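Local structure of twitching motility protein PilT (Aquifex aeolicus, 2EWV) at residues D29-A34 against A106-S111. The protein probably uses ATP hydrolysis as a hexameric motor to retract type IV pili and so drive twitching motility. Numbering follows the deposited sequence.
Sequences DIHLTA and AAALRS
D29 and R110 lie side by side at one end of the antiparallel pair formed by strands 29-32 and 107-109, neighbours in the antiparallel sheet of the N-terminal, PAS-like domain of this secretion ATPase. The carboxylate of D29 touches the aliphatic part of the arginine, OD2 lying 3.8 Å from R110 CG. D29 CG lies anti to its carbonyl carbon, beside the backbone N (chi1 -69°), which brings the carboxylate alongside R110; its OD2 also lies near D209 OD2 of a second subunit, two like charges. The R110 chain runs on past D29, bends at chi3 and comes to about 7 Å from a bound ADP, with E176 as a long, weak ionic partner. I30 forms a hydrogen-bonded pair with L109: I30 N meets L109 O at 3.1 Å and almost straight, whereas the return bond from L109 N to I30 O is bent and weak. On the face shared by I30, L32, A107 and L109, which packs against helix 15-25, I30 CG1 rests 4.0 Å from L109 CB and its CD1 reaches L109 CG, the two side chains crossing at a slant. H31 turns to the other face and pairs with A108 without hydrogen bonds. The imidazole meets the alanine methyl obliquely, ND1 being 3.5 Å from A108 CB, and its NE2 is hydrogen-bonded to D209 OD2 of the second subunit, whose E208 packs on both H31 and A108; this face therefore belongs to the hexamer interface. L32 closes the ladder with two nearly straight backbone hydrogen bonds with A107, the alanine N approaching L32 O in the carbonyl plane. The same oxygen also receives a CA-H...O contact from A106 CA at 3.5 Å.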
loop_
_atom_site.group_PDB
_atom_site.type_symbol
_atom_site.label_atom_id
_atom_site.label_comp_id
_atom_site.label_asym_id
_atom_site.label_seq_id
_atom_site.Cartn_x
_atom_site.Cartn_y
_atom_site.Cartn_z
ATOM N N ASP A 29 42.951 14.766 -4.340
ATOM C CA ASP A 29 42.356 13.792 -3.445
ATOM C C ASP A 29 43.444 13.031 -2.706
ATOM O O ASP A 29 44.567 12.917 -3.179
ATOM C CB ASP A 29 41.500 12.790 -4.242
ATOM C CG ASP A 29 40.232 13.416 -4.825
ATOM O OD1 ASP A 29 40.338 14.313 -5.689
ATOM O OD2 ASP A 29 39.123 13.007 -4.419
ATOM N N ILE A 30 43.107 12.530 -1.529
ATOM C CA ILE A 30 44.039 11.730 -0.752
ATOM C C ILE A 30 43.215 10.503 -0.388
ATOM O O ILE A 30 42.047 10.632 -0.017
ATOM C CB ILE A 30 44.517 12.454 0.544
ATOM C CG1 ILE A 30 43.650 12.047 1.744
ATOM C CG2 ILE A 30 44.459 13.969 0.348
ATOM C CD1 ILE A 30 44.244 12.412 3.098
ATOM N N HIS A 31 43.807 9.319 -0.515
ATOM C CA HIS A 31 43.101 8.071 -0.212
ATOM C C HIS A 31 43.821 7.227 0.837
ATOM O O HIS A 31 45.025 6.996 0.748
ATOM C CB HIS A 31 42.917 7.238 -1.488
ATOM C CG HIS A 31 41.987 7.853 -2.496
ATOM N ND1 HIS A 31 40.632 7.599 -2.516
ATOM C CD2 HIS A 31 42.221 8.710 -3.520
ATOM C CE1 HIS A 31 40.073 8.270 -3.507
ATOM N NE2 HIS A 31 41.015 8.953 -4.133
ATOM N N LEU A 32 43.073 6.766 1.832
ATOM C CA LEU A 32 43.637 5.942 2.890
ATOM C C LEU A 32 42.973 4.576 2.785
ATOM O O LEU A 32 41.785 4.418 3.068
ATOM C CB LEU A 32 43.356 6.577 4.257
ATOM C CG LEU A 32 43.614 8.088 4.385
ATOM C CD1 LEU A 32 42.999 8.597 5.676
ATOM C CD2 LEU A 32 45.112 8.388 4.332
ATOM N N THR A 33 43.738 3.587 2.354
ATOM C CA THR A 33 43.188 2.255 2.211
ATOM C C THR A 33 43.793 1.371 3.298
ATOM O O THR A 33 44.252 1.889 4.308
ATOM C CB THR A 33 43.471 1.715 0.799
ATOM O OG1 THR A 33 42.749 0.497 0.591
ATOM C CG2 THR A 33 44.957 1.489 0.617
ATOM N N ALA A 34 43.812 0.057 3.115
ATOM C CA ALA A 34 44.344 -0.810 4.161
ATOM C C ALA A 34 45.710 -1.419 3.904
ATOM O O ALA A 34 46.519 -1.545 4.822
ATOM C CB ALA A 34 43.344 -1.908 4.469
ATOM N N ALA A 106 37.881 2.259 4.757
ATOM C CA ALA A 106 38.650 2.999 3.794
ATOM C C ALA A 106 38.052 4.394 3.688
ATOM O O ALA A 106 36.832 4.591 3.791
ATOM C CB ALA A 106 38.622 2.290 2.458
ATOM N N ALA A 107 38.932 5.372 3.518
ATOM C CA ALA A 107 38.503 6.748 3.390
ATOM C C ALA A 107 39.047 7.438 2.136
ATOM O O ALA A 107 40.125 7.114 1.634
ATOM C CB ALA A 107 38.893 7.521 4.632
ATOM N N ALA A 108 38.263 8.391 1.643
ATOM C CA ALA A 108 38.595 9.175 0.460
ATOM C C ALA A 108 38.261 10.644 0.701
ATOM O O ALA A 108 37.138 11.081 0.448
ATOM C CB ALA A 108 37.813 8.669 -0.740
ATOM N N LEU A 109 39.235 11.404 1.189
ATOM C CA LEU A 109 39.028 12.817 1.454
ATOM C C LEU A 109 39.300 13.620 0.186
ATOM O O LEU A 109 40.286 13.387 -0.505
ATOM C CB LEU A 109 39.961 13.290 2.574
ATOM C CG LEU A 109 40.192 12.445 3.837
ATOM C CD1 LEU A 109 40.570 13.373 4.971
ATOM C CD2 LEU A 109 38.954 11.668 4.221
ATOM N N ARG A 110 38.414 14.554 -0.128
ATOM C CA ARG A 110 38.584 15.393 -1.304
ATOM C C ARG A 110 39.081 16.740 -0.822
ATOM O O ARG A 110 39.810 16.825 0.159
ATOM C CB ARG A 110 37.262 15.587 -2.026
ATOM C CG ARG A 110 37.412 16.192 -3.401
ATOM C CD ARG A 110 36.194 17.026 -3.758
ATOM N NE ARG A 110 34.938 16.327 -3.485
ATOM C CZ ARG A 110 33.748 16.920 -3.409
ATOM N NH1 ARG A 110 32.653 16.209 -3.153
ATOM N NH2 ARG A 110 33.651 18.231 -3.582
ATOM N N SER A 111 38.674 17.797 -1.503
ATOM C CA SER A 111 39.087 19.133 -1.111
ATOM C C SER A 111 38.016 20.161 -1.433
ATOM O O SER A 111 37.384 20.083 -2.488
ATOM C CB SER A 111 40.374 19.517 -1.825
ATOM O OG SER A 111 40.631 20.902 -1.652
#